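PDB 5Y7Q: fanconi-associated nuclease 1 homolog from Pseudomonas aeruginosa, which belongs to the FAN1 nuclease family, whose members carry a VRR-NUC domain, and is held in this model together with bound DNA. Local coordinates for residues L196-M199 and N203-Q206; S209-A214 and H433-A438; L418-I423 and R476-L481. One frame throughout, in Å; residues are numbered along the deposited sequence.

Contact 1: L196-M199 and N203-Q206. With nucleotides of chain D.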
ATOM      1  N   LEU A 196     -11.652  15.085   8.055  1.00 55.45           N
ATOM      2  CA  LEU A 196     -11.309  16.090   7.048  1.00 56.66           C
ATOM      3  C   LEU A 196     -10.162  15.614   6.159  1.00 61.82           C
ATOM      4  O   LEU A 196     -10.230  15.738   4.931  1.00 64.52           O
ATOM      5  CB  LEU A 196     -10.952  17.419   7.704  1.00 54.57           C
ATOM      6  CG  LEU A 196     -11.982  18.207   8.531  1.00 61.63           C
ATOM      7  CD1 LEU A 196     -11.256  19.358   9.215  1.00 56.10           C
ATOM      8  CD2 LEU A 196     -13.176  18.738   7.717  1.00 59.69           C
ATOM      9  N   ARG A 197      -9.112  15.057   6.766  1.00 62.80           N
ATOM     10  CA  ARG A 197      -8.000  14.457   6.031  1.00 62.57           C
ATOM     11  C   ARG A 197      -8.486  13.442   4.995  1.00 65.73           C
ATOM     12  O   ARG A 197      -8.087  13.484   3.822  1.00 52.82           O
ATOM     13  CB  ARG A 197      -7.055  13.780   7.025  1.00 48.61           C
ATOM     14  CG  ARG A 197      -5.668  13.563   6.511  1.00 47.41           C
ATOM     15  CD  ARG A 197      -4.701  13.414   7.667  1.00 45.69           C
ATOM     16  NE  ARG A 197      -5.153  12.394   8.603  1.00 56.37           N
ATOM     17  CZ  ARG A 197      -5.016  11.093   8.409  1.00 57.92           C
ATOM     18  NH1 ARG A 197      -4.434  10.655   7.310  1.00 71.10           N
ATOM     19  NH2 ARG A 197      -5.463  10.234   9.304  1.00 64.36           N
ATOM     20  N   LEU A 198      -9.348  12.516   5.415  1.00 61.85           N
ATOM     21  CA  LEU A 198      -9.809  11.492   4.500  1.00 55.78           C
ATOM     22  C   LEU A 198     -10.700  12.101   3.425  1.00 62.75           C
ATOM     23  O   LEU A 198     -10.662  11.676   2.268  1.00 68.81           O
ATOM     24  CB  LEU A 198     -10.511  10.380   5.277  1.00 57.10           C
ATOM     25  CG  LEU A 198     -11.622   9.684   4.500  1.00 62.86           C
ATOM     26  CD1 LEU A 198     -11.055   8.571   3.626  1.00 64.15           C
ATOM     27  CD2 LEU A 198     -12.756   9.174   5.382  1.00 62.68           C
ATOM     28  N   MET A 199     -11.473  13.132   3.756  1.00 62.96           N
ATOM     29  CA  MET A 199     -12.242  13.782   2.691  1.00 68.47           C
ATOM     30  C   MET A 199     -11.328  14.430   1.643  1.00 67.87           C
ATOM     31  O   MET A 199     -11.599  14.350   0.437  1.00 69.05           O
ATOM     32  CB  MET A 199     -13.211  14.808   3.274  1.00 63.54           C
ATOM     33  CG  MET A 199     -14.616  14.291   3.420  1.00 67.18           C
ATOM     34  SD  MET A 199     -15.673  15.522   4.190  1.00 78.72           S
ATOM     35  CE  MET A 199     -14.845  15.606   5.770  1.00 72.83           C
ATOM     36  N   ASN A 203      -8.415   8.892   1.283  1.00 59.38           N
ATOM     37  CA  ASN A 203      -7.814   7.776   2.010  1.00 59.05           C
ATOM     38  C   ASN A 203      -7.210   8.326   3.301  1.00 60.37           C
ATOM     39  O   ASN A 203      -6.969   9.530   3.423  1.00 54.11           O
ATOM     40  CB  ASN A 203      -6.725   7.075   1.182  1.00 59.32           C
ATOM     41  CG  ASN A 203      -5.538   7.996   0.879  1.00 57.29           C
ATOM     42  OD1 ASN A 203      -4.642   8.175   1.698  1.00 63.05           O
ATOM     43  ND2 ASN A 203      -5.552   8.604  -0.287  1.00 58.37           N
ATOM     44  N   LEU A 204      -6.937   7.431   4.251  1.00 55.36           N
ATOM     45  CA  LEU A 204      -6.325   7.839   5.510  1.00 55.96           C
ATOM     46  C   LEU A 204      -4.810   7.636   5.600  1.00 63.47           C
ATOM     47  O   LEU A 204      -4.221   8.024   6.616  1.00 63.71           O
ATOM     48  CB  LEU A 204      -7.012   7.125   6.666  1.00 60.75           C
ATOM     49  CG  LEU A 204      -8.301   7.893   6.998  1.00 66.58           C
ATOM     50  CD1 LEU A 204      -9.193   7.117   7.918  1.00 55.97           C
ATOM     51  CD2 LEU A 204      -7.954   9.276   7.584  1.00 51.94           C
ATOM     52  N   TRP A 205      -4.140   7.074   4.584  1.00 61.47           N
ATOM     53  CA  TRP A 205      -2.708   6.841   4.777  1.00 53.97           C
ATOM     54  C   TRP A 205      -1.842   8.081   4.530  1.00 55.28           C
ATOM     55  O   TRP A 205      -0.721   8.143   5.042  1.00 61.77           O
ATOM     56  CB  TRP A 205      -2.220   5.660   3.920  1.00 53.76           C
ATOM     57  CG  TRP A 205      -2.549   5.708   2.474  1.00 60.37           C
ATOM     58  CD1 TRP A 205      -3.679   5.226   1.864  1.00 64.55           C
ATOM     59  CD2 TRP A 205      -1.730   6.233   1.434  1.00 65.52           C
ATOM     60  NE1 TRP A 205      -3.620   5.439   0.506  1.00 63.39           N
ATOM     61  CE2 TRP A 205      -2.432   6.056   0.215  1.00 68.35           C
ATOM     62  CE3 TRP A 205      -0.471   6.837   1.409  1.00 69.29           C
ATOM     63  CZ2 TRP A 205      -1.913   6.469  -1.012  1.00 70.37           C
ATOM     64  CZ3 TRP A 205       0.046   7.237   0.186  1.00 74.09           C
ATOM     65  CH2 TRP A 205      -0.680   7.058  -1.008  1.00 71.41           C
ATOM     66  N   GLN A 206      -2.330   9.077   3.803  1.00 54.74           N
ATOM     67  CA  GLN A 206      -1.535  10.261   3.485  1.00 53.36           C
ATOM     68  C   GLN A 206      -1.661  11.313   4.588  1.00 63.42           C
ATOM     69  O   GLN A 206      -2.756  11.581   5.089  1.00 63.34           O
ATOM     70  CB  GLN A 206      -1.974  10.850   2.135  1.00 61.85           C
ATOM     71  CG  GLN A 206      -2.026   9.823   0.959  1.00 61.61           C
ATOM     72  CD  GLN A 206      -2.056  10.470  -0.435  1.00 60.37           C
ATOM     73  OE1 GLN A 206      -3.048  10.375  -1.171  1.00 56.18           O
ATOM     74  NE2 GLN A 206      -0.951  11.101  -0.807  1.00 54.24           N
TER
ATOM     75  P    DC D  11       3.189  -1.227   3.872  1.00175.78           P
ATOM     76  OP1  DC D  11       4.208  -2.313   3.960  1.00172.06           O
ATOM     77  OP2  DC D  11       2.070  -1.318   2.895  1.00173.39           O
ATOM     78  O5'  DC D  11       3.916   0.208   3.706  1.00172.00           O
ATOM     79  C5'  DC D  11       3.387   1.398   4.362  1.00165.65           C
ATOM     80  C4'  DC D  11       3.806   2.672   3.616  1.00162.50           C
ATOM     81  O4'  DC D  11       3.199   2.683   2.288  1.00160.31           O
ATOM     82  C3'  DC D  11       3.365   3.999   4.248  1.00157.14           C
ATOM     83  O3'  DC D  11       4.236   5.060   3.796  1.00170.82           O
ATOM     84  C2'  DC D  11       1.992   4.162   3.624  1.00144.42           C
ATOM     85  C1'  DC D  11       2.357   3.812   2.192  1.00145.37           C
ATOM     86  N1   DC D  11       1.219   3.480   1.321  1.00138.95           N
ATOM     87  C2   DC D  11       1.424   3.446  -0.056  1.00143.16           C
ATOM     88  O2   DC D  11       2.565   3.681  -0.491  1.00144.72           O
ATOM     89  N3   DC D  11       0.373   3.155  -0.873  1.00137.36           N
ATOM     90  C4   DC D  11      -0.832   2.901  -0.350  1.00132.35           C
ATOM     91  N4   DC D  11      -1.833   2.619  -1.189  1.00132.96           N
ATOM     92  C5   DC D  11      -1.057   2.924   1.062  1.00125.68           C
ATOM     93  C6   DC D  11      -0.013   3.221   1.853  1.00126.85           C
TER
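R197 and L198, near the end of helix 190-201, pack against N203, L204 and Q206 in the loop that follows, a buried local contact in which the helix grips its own exit. R197 supplies the polar half. R197 NH1 bonds to two backbone carbonyls, reaching L204 O at 2.7 Å in an almost straight line (170°) and Q206 O at 2.9 Å along a more bent path (144°). Both oxygens lie in the guanidinium plane, at its edge, although the donor approaches each from above the carbonyl plane. CG is anti to the backbone N (chi1 -159°) and the chain then bends at chi3, which turns the guanidinium onto the loop. L204 CD2 lies over one face of that group. L204 CD2 also packs on L198 CB (3.6 Å), so L204 bridges the charged and the apolar side chains; L198 and L204 also rest on helix 236-253.

The loop braces itself as well. N203 OD1 accepts from Q206 N at 3.3 Å, and N203 ND2 gives a straight bond to a lone pair of Q206 OE1. N203 OD1 and Q206 CG lie above one face of the W205 indole. Over the opposite face is the base of DC11 of chain D, whose C5 is 3.4 Å from W205 CD2. The helix exit thus leads into an Asx motif, and this braced turn presents a tryptophan face to a DNA base.

Contact 2: S209-A214 and H433-A438; sequences SEFVLA and HPFHSA. With nucleotides of chain B.
A214 N bonds to E210 O at 3.1 Å as part of helix 209-215, and F435 CE1 packs against that same oxygen from the other segment. F435 is the hub here, with three residues of the helix gathered round its ring. E210 lays its aliphatic part over one face, E210 CG coming to 3.5 Å from F435 CD1, while its carboxylate plane stands nearly perpendicular to the ring. A214 CB sits at the ring edge, in plane, 3.7 Å from F435 CE1. F211 makes a T-shaped pair with it: the edge of F435 points at the face of F211, F435 CZ over the centre of that ring, with centroids 4.7 Å apart and planes at 62°.

A type I turn from H433 to H436, about 220 residues on in the sequence, presents F435 to the helix. P434 CB lies over the ring face opposite E210. Within the turn F435 N bonds to H433 ND1 at 3.2 Å, in the imidazole plane, and the other ring nitrogen, H433 NE2, bonds to F201 O. F435 CG lies anti to its carbonyl carbon (chi1 -52°), sending the ring toward the helix. From the same helix L213 CD1 and V212 CG2 pack on the nucleotide DG10 of chain B, L213 CD1 coming to 3.7 Å from base atom C6.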
ATOM      1  N   SER A 209       1.958  16.248   5.911  1.00 70.80           N
ATOM      2  CA  SER A 209       3.322  16.532   5.472  1.00 74.60           C
ATOM      3  C   SER A 209       3.499  16.317   3.966  1.00 71.68           C
ATOM      4  O   SER A 209       4.499  16.779   3.395  1.00 74.16           O
ATOM      5  CB  SER A 209       4.315  15.693   6.282  1.00 82.06           C
ATOM      6  OG  SER A 209       3.728  14.479   6.712  1.00 92.34           O
ATOM      7  N   GLU A 210       2.525  15.680   3.312  1.00 49.96           N
ATOM      8  CA  GLU A 210       2.454  15.706   1.860  1.00 54.09           C
ATOM      9  C   GLU A 210       2.669  17.115   1.308  1.00 64.39           C
ATOM     10  O   GLU A 210       3.346  17.295   0.288  1.00 68.83           O
ATOM     11  CB  GLU A 210       1.104  15.158   1.422  1.00 56.95           C
ATOM     12  CG  GLU A 210       1.164  14.291   0.200  1.00 69.62           C
ATOM     13  CD  GLU A 210       1.633  12.862   0.469  1.00 79.07           C
ATOM     14  OE1 GLU A 210       1.952  12.166  -0.514  1.00 83.45           O
ATOM     15  OE2 GLU A 210       1.660  12.424   1.642  1.00 86.00           O
ATOM     16  N   PHE A 211       2.121  18.133   1.981  1.00 63.47           N
ATOM     17  CA  PHE A 211       2.282  19.503   1.491  1.00 64.01           C
ATOM     18  C   PHE A 211       3.721  19.981   1.593  1.00 66.70           C
ATOM     19  O   PHE A 211       4.225  20.648   0.681  1.00 61.15           O
ATOM     20  CB  PHE A 211       1.367  20.446   2.256  1.00 57.28           C
ATOM     21  CG  PHE A 211      -0.055  20.371   1.811  1.00 60.91           C
ATOM     22  CD1 PHE A 211      -0.539  21.253   0.855  1.00 56.13           C
ATOM     23  CD2 PHE A 211      -0.903  19.397   2.324  1.00 55.15           C
ATOM     24  CE1 PHE A 211      -1.836  21.173   0.422  1.00 57.82           C
ATOM     25  CE2 PHE A 211      -2.205  19.316   1.898  1.00 56.86           C
ATOM     26  CZ  PHE A 211      -2.677  20.208   0.937  1.00 56.28           C
ATOM     27  N   VAL A 212       4.401  19.658   2.691  1.00 72.30           N
ATOM     28  CA  VAL A 212       5.760  20.165   2.834  1.00 72.76           C
ATOM     29  C   VAL A 212       6.735  19.330   2.014  1.00 68.51           C
ATOM     30  O   VAL A 212       7.658  19.870   1.397  1.00 75.84           O
ATOM     31  CB  VAL A 212       6.157  20.249   4.322  1.00 71.22           C
ATOM     32  CG1 VAL A 212       6.229  18.889   4.949  1.00 62.56           C
ATOM     33  CG2 VAL A 212       7.485  20.990   4.466  1.00 77.50           C
ATOM     34  N   LEU A 213       6.518  18.012   1.936  1.00 63.20           N
ATOM     35  CA  LEU A 213       7.425  17.173   1.157  1.00 64.30           C
ATOM     36  C   LEU A 213       7.327  17.468  -0.347  1.00 70.54           C
ATOM     37  O   LEU A 213       8.342  17.408  -1.066  1.00 65.39           O
ATOM     38  CB  LEU A 213       7.154  15.701   1.461  1.00 59.14           C
ATOM     39  CG  LEU A 213       7.855  15.056   2.661  1.00 61.27           C
ATOM     40  CD1 LEU A 213       8.442  16.049   3.669  1.00 63.84           C
ATOM     41  CD2 LEU A 213       6.912  14.119   3.358  1.00 58.47           C
ATOM     42  N   ALA A 214       6.135  17.818  -0.837  1.00 56.38           N
ATOM     43  CA  ALA A 214       6.041  18.292  -2.211  1.00 58.81           C
ATOM     44  C   ALA A 214       6.595  19.694  -2.359  1.00 67.20           C
ATOM     45  O   ALA A 214       7.047  20.053  -3.446  1.00 86.23           O
ATOM     46  CB  ALA A 214       4.602  18.254  -2.707  1.00 58.37           C
ATOM     47  N   HIS A 433      -6.805  15.948  -6.160  1.00 66.70           N
ATOM     48  CA  HIS A 433      -5.913  16.816  -5.395  1.00 61.99           C
ATOM     49  C   HIS A 433      -4.500  16.721  -5.979  1.00 63.41           C
ATOM     50  O   HIS A 433      -4.230  15.882  -6.845  1.00 71.11           O
ATOM     51  CB  HIS A 433      -5.934  16.441  -3.902  1.00 62.84           C
ATOM     52  CG  HIS A 433      -5.683  14.989  -3.646  1.00 68.13           C
ATOM     53  ND1 HIS A 433      -4.447  14.403  -3.822  1.00 64.94           N
ATOM     54  CD2 HIS A 433      -6.515  13.997  -3.246  1.00 66.15           C
ATOM     55  CE1 HIS A 433      -4.528  13.116  -3.531  1.00 66.88           C
ATOM     56  NE2 HIS A 433      -5.768  12.849  -3.157  1.00 59.32           N
ATOM     57  N   PRO A 434      -3.568  17.563  -5.519  1.00 63.94           N
ATOM     58  CA  PRO A 434      -2.241  17.628  -6.150  1.00 59.32           C
ATOM     59  C   PRO A 434      -1.335  16.433  -5.912  1.00 61.07           C
ATOM     60  O   PRO A 434      -0.226  16.433  -6.453  1.00 65.10           O
ATOM     61  CB  PRO A 434      -1.624  18.889  -5.532  1.00 62.02           C
ATOM     62  CG  PRO A 434      -2.736  19.678  -5.119  1.00 64.66           C
ATOM     63  CD  PRO A 434      -3.772  18.726  -4.639  1.00 63.79           C
ATOM     64  N   PHE A 435      -1.676  15.529  -4.996  1.00 61.92           N
ATOM     65  CA  PHE A 435      -0.764  14.522  -4.456  1.00 56.51           C
ATOM     66  C   PHE A 435      -0.982  13.077  -4.934  1.00 59.22           C
ATOM     67  O   PHE A 435      -0.511  12.158  -4.259  1.00 74.02           O
ATOM     68  CB  PHE A 435      -0.786  14.620  -2.940  1.00 58.90           C
ATOM     69  CG  PHE A 435      -0.541  16.020  -2.458  1.00 64.68           C
ATOM     70  CD1 PHE A 435       0.744  16.540  -2.435  1.00 66.27           C
ATOM     71  CD2 PHE A 435      -1.592  16.837  -2.105  1.00 66.13           C
ATOM     72  CE1 PHE A 435       0.977  17.832  -2.023  1.00 74.47           C
ATOM     73  CE2 PHE A 435      -1.368  18.132  -1.696  1.00 75.63           C
ATOM     74  CZ  PHE A 435      -0.078  18.633  -1.649  1.00 78.52           C
ATOM     75  N   HIS A 436      -1.767  12.832  -5.985  1.00 55.41           N
ATOM     76  CA  HIS A 436      -1.951  11.461  -6.493  1.00 53.55           C
ATOM     77  C   HIS A 436      -0.706  10.907  -7.180  1.00 51.61           C
ATOM     78  O   HIS A 436      -0.222  11.464  -8.172  1.00 58.24           O
ATOM     79  CB  HIS A 436      -3.086  11.382  -7.511  1.00 54.92           C
ATOM     80  CG  HIS A 436      -4.427  11.774  -6.987  1.00 63.04           C
ATOM     81  ND1 HIS A 436      -5.274  10.876  -6.379  1.00 69.79           N
ATOM     82  CD2 HIS A 436      -5.093  12.949  -7.038  1.00 69.47           C
ATOM     83  CE1 HIS A 436      -6.395  11.488  -6.047  1.00 72.85           C
ATOM     84  NE2 HIS A 436      -6.309  12.748  -6.435  1.00 78.92           N
ATOM     85  N   SER A 437      -0.233   9.750  -6.722  1.00 59.82           N
ATOM     86  CA  SER A 437       0.818   9.090  -7.487  1.00 59.08           C
ATOM     87  C   SER A 437       0.263   8.288  -8.673  1.00 56.41           C
ATOM     88  O   SER A 437       0.983   8.096  -9.651  1.00 56.21           O
ATOM     89  CB  SER A 437       1.667   8.212  -6.567  1.00 55.99           C
ATOM     90  OG  SER A 437       1.030   6.980  -6.349  1.00 66.46           O
ATOM     91  N   ALA A 438      -1.010   7.904  -8.634  1.00 57.14           N
ATOM     92  CA  ALA A 438      -1.743   7.178  -9.659  1.00 51.12           C
ATOM     93  C   ALA A 438      -3.180   7.665  -9.698  1.00 52.95           C
ATOM     94  O   ALA A 438      -3.685   8.199  -8.705  1.00 68.86           O
ATOM     95  CB  ALA A 438      -1.745   5.676  -9.357  1.00 57.68           C
TER
ATOM     96  P    DG B  10       9.740  23.338  11.525  1.00 72.33           P
ATOM     97  OP1  DG B  10      10.334  24.537  12.154  1.00 84.65           O
ATOM     98  OP2  DG B  10       8.304  23.028  11.598  1.00 55.80           O
ATOM     99  O5'  DG B  10      10.219  23.408  10.013  1.00 71.55           O
ATOM    100  C5'  DG B  10      11.601  23.574   9.741  1.00 67.05           C
ATOM    101  C4'  DG B  10      11.915  23.102   8.357  1.00 70.76           C
ATOM    102  O4'  DG B  10      11.781  21.669   8.318  1.00 78.46           O
ATOM    103  C3'  DG B  10      10.976  23.661   7.293  1.00 83.33           C
ATOM    104  O3'  DG B  10      11.704  24.394   6.338  1.00 93.41           O
ATOM    105  C2'  DG B  10      10.315  22.436   6.664  1.00 75.64           C
ATOM    106  C1'  DG B  10      11.204  21.287   7.100  1.00 71.35           C
ATOM    107  N9   DG B  10      10.444  20.077   7.311  1.00 68.68           N
ATOM    108  C8   DG B  10       9.230  19.961   7.947  1.00 64.45           C
ATOM    109  N7   DG B  10       8.774  18.743   7.980  1.00 65.09           N
ATOM    110  C5   DG B  10       9.745  18.005   7.311  1.00 74.77           C
ATOM    111  C6   DG B  10       9.806  16.618   7.023  1.00 78.49           C
ATOM    112  O6   DG B  10       8.976  15.733   7.312  1.00 65.51           O
ATOM    113  N1   DG B  10      10.972  16.293   6.315  1.00 83.80           N
ATOM    114  C2   DG B  10      11.948  17.201   5.933  1.00 84.40           C
ATOM    115  N2   DG B  10      13.000  16.715   5.265  1.00 92.18           N
ATOM    116  N3   DG B  10      11.901  18.492   6.202  1.00 83.04           N
ATOM    117  C4   DG B  10      10.775  18.823   6.887  1.00 80.03           C
TER

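Contact 3: L418-I423 and R476-L481; sequences LCWEAI and RDKFGL
Just before K478 lays its chain across the indole of W420, D477 steadies that lysine from helix 467-478. D477 OD1 forms a salt bridge with K478 NZ at 3.1 Å, the ammonium coming from above the carboxylate plane. K478 itself carries the contact. Its chain bends at chi2, which folds the methylenes down along one face of the W420 ring. K478 CG makes a CH-pi contact over the five-membered ring of W420, 3.7 Å from its centroid and 22° off the normal. CB lies nearer the six-membered end, and K478 CE reaches the nitrogen side, 3.3 Å from W420 NE1. That nitrogen bonds to E222 OE2, an oxygen to which K478 NZ also has a long, weak ion pair.

F479 turns away from the tryptophan and joins a different aromatic group, its ring meeting those of Y475 and W488. G480 follows at the third position of a type II turn from K478 to L481, and its positive phi (91°) is one that glycine adopts readily. The turn closes with L481 N bonded to K478 O at 3.0 Å.

This brings L481 back to W420, now at the ring edge: L481 CB is 3.9 Å from W420 CH2, the two side chains crossing at about a right angle, with L481 CD1 near W420 CZ2. W420 is placed for both partners with CG anti to its backbone N (chi1 -171°), projecting from the first turn of helix 420-423. The arrangement is a lysine-on-tryptophan CH-pi contact with a leucine at the ring edge, joining helix 420-423 to the type II turn 478-481 of the VRR-NUC region.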
ATOM      1  N   LEU A 418       5.692   5.140 -22.140  1.00 56.66           N
ATOM      2  CA  LEU A 418       4.948   5.309 -23.385  1.00 64.19           C
ATOM      3  C   LEU A 418       3.546   5.812 -23.091  1.00 64.11           C
ATOM      4  O   LEU A 418       3.078   6.794 -23.692  1.00 67.70           O
ATOM      5  CB  LEU A 418       4.905   3.997 -24.173  1.00 55.00           C
ATOM      6  CG  LEU A 418       4.272   4.021 -25.552  1.00 74.15           C
ATOM      7  CD1 LEU A 418       4.849   5.144 -26.440  1.00 72.13           C
ATOM      8  CD2 LEU A 418       4.469   2.649 -26.194  1.00 76.49           C
ATOM      9  N   CYS A 419       2.897   5.198 -22.108  1.00 55.89           N
ATOM     10  CA  CYS A 419       1.483   5.396 -21.852  1.00 66.02           C
ATOM     11  C   CYS A 419       1.212   6.466 -20.815  1.00 68.88           C
ATOM     12  O   CYS A 419       0.071   6.595 -20.366  1.00 75.74           O
ATOM     13  CB  CYS A 419       0.852   4.072 -21.459  1.00 71.24           C
ATOM     14  SG  CYS A 419       0.715   3.028 -22.900  1.00 75.76           S
ATOM     15  N   TRP A 420       2.246   7.203 -20.413  1.00 69.93           N
ATOM     16  CA  TRP A 420       2.125   8.264 -19.416  1.00 72.17           C
ATOM     17  C   TRP A 420       0.926   9.182 -19.652  1.00 77.38           C
ATOM     18  O   TRP A 420       0.179   9.497 -18.720  1.00 66.08           O
ATOM     19  CB  TRP A 420       3.405   9.083 -19.430  1.00 65.15           C
ATOM     20  CG  TRP A 420       3.489  10.039 -18.351  1.00 65.85           C
ATOM     21  CD1 TRP A 420       2.963  11.295 -18.326  1.00 69.75           C
ATOM     22  CD2 TRP A 420       4.176   9.858 -17.114  1.00 59.69           C
ATOM     23  NE1 TRP A 420       3.272  11.909 -17.131  1.00 60.28           N
ATOM     24  CE2 TRP A 420       4.018  11.046 -16.371  1.00 56.85           C
ATOM     25  CE3 TRP A 420       4.901   8.807 -16.557  1.00 56.70           C
ATOM     26  CZ2 TRP A 420       4.563  11.208 -15.094  1.00 56.47           C
ATOM     27  CZ3 TRP A 420       5.442   8.968 -15.275  1.00 54.50           C
ATOM     28  CH2 TRP A 420       5.273  10.156 -14.568  1.00 56.18           C
ATOM     29  N   GLU A 421       0.743   9.642 -20.892  1.00 88.09           N
ATOM     30  CA  GLU A 421      -0.289  10.632 -21.161  1.00 89.70           C
ATOM     31  C   GLU A 421      -1.685  10.054 -21.017  1.00 81.84           C
ATOM     32  O   GLU A 421      -2.630  10.811 -20.765  1.00 86.51           O
ATOM     33  CB  GLU A 421      -0.094  11.243 -22.550  1.00108.44           C
ATOM     34  CG  GLU A 421       0.489  12.653 -22.511  1.00121.74           C
ATOM     35  CD  GLU A 421       1.954  12.718 -22.929  1.00129.61           C
ATOM     36  OE1 GLU A 421       2.301  12.135 -23.983  1.00129.48           O
ATOM     37  OE2 GLU A 421       2.751  13.362 -22.205  1.00128.94           O
ATOM     38  N   ALA A 422      -1.838   8.740 -21.174  1.00 67.30           N
ATOM     39  CA  ALA A 422      -3.117   8.099 -20.874  1.00 69.45           C
ATOM     40  C   ALA A 422      -3.271   7.783 -19.390  1.00 75.87           C
ATOM     41  O   ALA A 422      -4.383   7.842 -18.849  1.00 78.58           O
ATOM     42  CB  ALA A 422      -3.271   6.821 -21.681  1.00 70.11           C
ATOM     43  N   ILE A 423      -2.181   7.393 -18.728  1.00 71.60           N
ATOM     44  CA  ILE A 423      -2.281   7.000 -17.331  1.00 65.89           C
ATOM     45  C   ILE A 423      -2.703   8.187 -16.481  1.00 68.57           C
ATOM     46  O   ILE A 423      -3.509   8.046 -15.554  1.00 73.60           O
ATOM     47  CB  ILE A 423      -0.943   6.380 -16.894  1.00 59.93           C
ATOM     48  CG1 ILE A 423      -0.781   5.018 -17.567  1.00 53.38           C
ATOM     49  CG2 ILE A 423      -0.848   6.230 -15.386  1.00 57.25           C
ATOM     50  CD1 ILE A 423       0.608   4.478 -17.435  1.00 53.40           C
ATOM     51  N   ARG A 476      12.747  12.394 -20.230  1.00 73.32           N
ATOM     52  CA  ARG A 476      13.399  13.626 -19.803  1.00 77.90           C
ATOM     53  C   ARG A 476      12.415  14.570 -19.115  1.00 79.40           C
ATOM     54  O   ARG A 476      12.742  15.173 -18.089  1.00 77.97           O
ATOM     55  CB  ARG A 476      14.059  14.307 -20.997  1.00 89.68           C
ATOM     56  CG  ARG A 476      15.369  13.694 -21.462  1.00 90.18           C
ATOM     57  CD  ARG A 476      15.571  14.047 -22.923  1.00 97.81           C
ATOM     58  NE  ARG A 476      16.963  14.050 -23.354  1.00101.12           N
ATOM     59  CZ  ARG A 476      17.742  12.976 -23.367  1.00103.19           C
ATOM     60  NH1 ARG A 476      17.277  11.796 -22.942  1.00103.69           N
ATOM     61  NH2 ARG A 476      18.993  13.089 -23.799  1.00101.42           N
ATOM     62  N   ASP A 477      11.211  14.710 -19.675  1.00 83.56           N
ATOM     63  CA  ASP A 477      10.185  15.590 -19.123  1.00 86.01           C
ATOM     64  C   ASP A 477       9.779  15.156 -17.712  1.00 74.16           C
ATOM     65  O   ASP A 477       9.767  15.962 -16.774  1.00 78.88           O
ATOM     66  CB  ASP A 477       8.973  15.588 -20.072  1.00102.94           C
ATOM     67  CG  ASP A 477       8.163  16.891 -20.038  1.00118.61           C
ATOM     68  OD1 ASP A 477       7.447  17.152 -19.036  1.00119.40           O
ATOM     69  OD2 ASP A 477       8.217  17.639 -21.044  1.00124.05           O
ATOM     70  N   LYS A 478       9.456  13.881 -17.546  1.00 56.10           N
ATOM     71  CA  LYS A 478       8.805  13.379 -16.351  1.00 54.98           C
ATOM     72  C   LYS A 478       9.760  12.824 -15.310  1.00 59.19           C
ATOM     73  O   LYS A 478       9.289  12.281 -14.308  1.00 52.93           O
ATOM     74  CB  LYS A 478       7.806  12.291 -16.717  1.00 50.58           C
ATOM     75  CG  LYS A 478       6.777  12.760 -17.693  1.00 59.50           C
ATOM     76  CD  LYS A 478       6.268  14.143 -17.345  1.00 59.13           C
ATOM     77  CE  LYS A 478       5.042  14.486 -18.196  1.00 64.22           C
ATOM     78  NZ  LYS A 478       4.732  15.944 -18.198  1.00 74.41           N
ATOM     79  N   PHE A 479      11.077  12.931 -15.508  1.00 61.18           N
ATOM     80  CA  PHE A 479      12.002  12.285 -14.581  1.00 58.79           C
ATOM     81  C   PHE A 479      11.712  12.666 -13.130  1.00 65.16           C
ATOM     82  O   PHE A 479      11.583  13.845 -12.787  1.00 60.83           O
ATOM     83  CB  PHE A 479      13.452  12.629 -14.912  1.00 59.56           C
ATOM     84  CG  PHE A 479      14.424  11.618 -14.373  1.00 67.09           C
ATOM     85  CD1 PHE A 479      14.856  10.558 -15.170  1.00 67.33           C
ATOM     86  CD2 PHE A 479      14.858  11.687 -13.058  1.00 65.34           C
ATOM     87  CE1 PHE A 479      15.725   9.610 -14.674  1.00 67.76           C
ATOM     88  CE2 PHE A 479      15.720  10.740 -12.545  1.00 56.52           C
ATOM     89  CZ  PHE A 479      16.159   9.701 -13.353  1.00 68.68           C
ATOM     90  N   GLY A 480      11.599  11.646 -12.286  1.00 67.84           N
ATOM     91  CA  GLY A 480      11.449  11.824 -10.864  1.00 64.62           C
ATOM     92  C   GLY A 480      10.022  11.912 -10.379  1.00 64.49           C
ATOM     93  O   GLY A 480       9.786  11.786  -9.167  1.00 70.58           O
ATOM     94  N   LEU A 481       9.069  12.149 -11.285  1.00 55.75           N
ATOM     95  CA  LEU A 481       7.671  12.268 -10.906  1.00 50.98           C
ATOM     96  C   LEU A 481       7.163  10.931 -10.389  1.00 52.65           C
ATOM     97  O   LEU A 481       7.475   9.885 -10.944  1.00 57.73           O
ATOM     98  CB  LEU A 481       6.833  12.732 -12.099  1.00 47.47           C
ATOM     99  CG  LEU A 481       6.996  14.183 -12.555  1.00 50.64           C
ATOM    100  CD1 LEU A 481       5.930  14.518 -13.562  1.00 55.84           C
ATOM    101  CD2 LEU A 481       6.911  15.139 -11.393  1.00 52.34           C
TER

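Overall arrangement
Contacts 1 and 2 are neighbours, their centres about 12 Å apart, touching where Q206 packs on H433 and F435. Helix 190-201, its exit loop and helix 209-215 run from one to the other, so contact 1 closes before contact 2 opens. Contact 2 ties these two helices to the loop after helix 420-423, linking the N-terminal part with the region of contact 3. Along the chain it crosses contact 3, as 433-438 falls between 418-423 and 476-481. Contact 3 lies about 17 Å from contact 2 and about 26 Å from contact 1, centre to centre. Contacts 1 and 2 each meet nucleotides, whereas contact 3 stays about 8 Å from the DNA at its nearest atom.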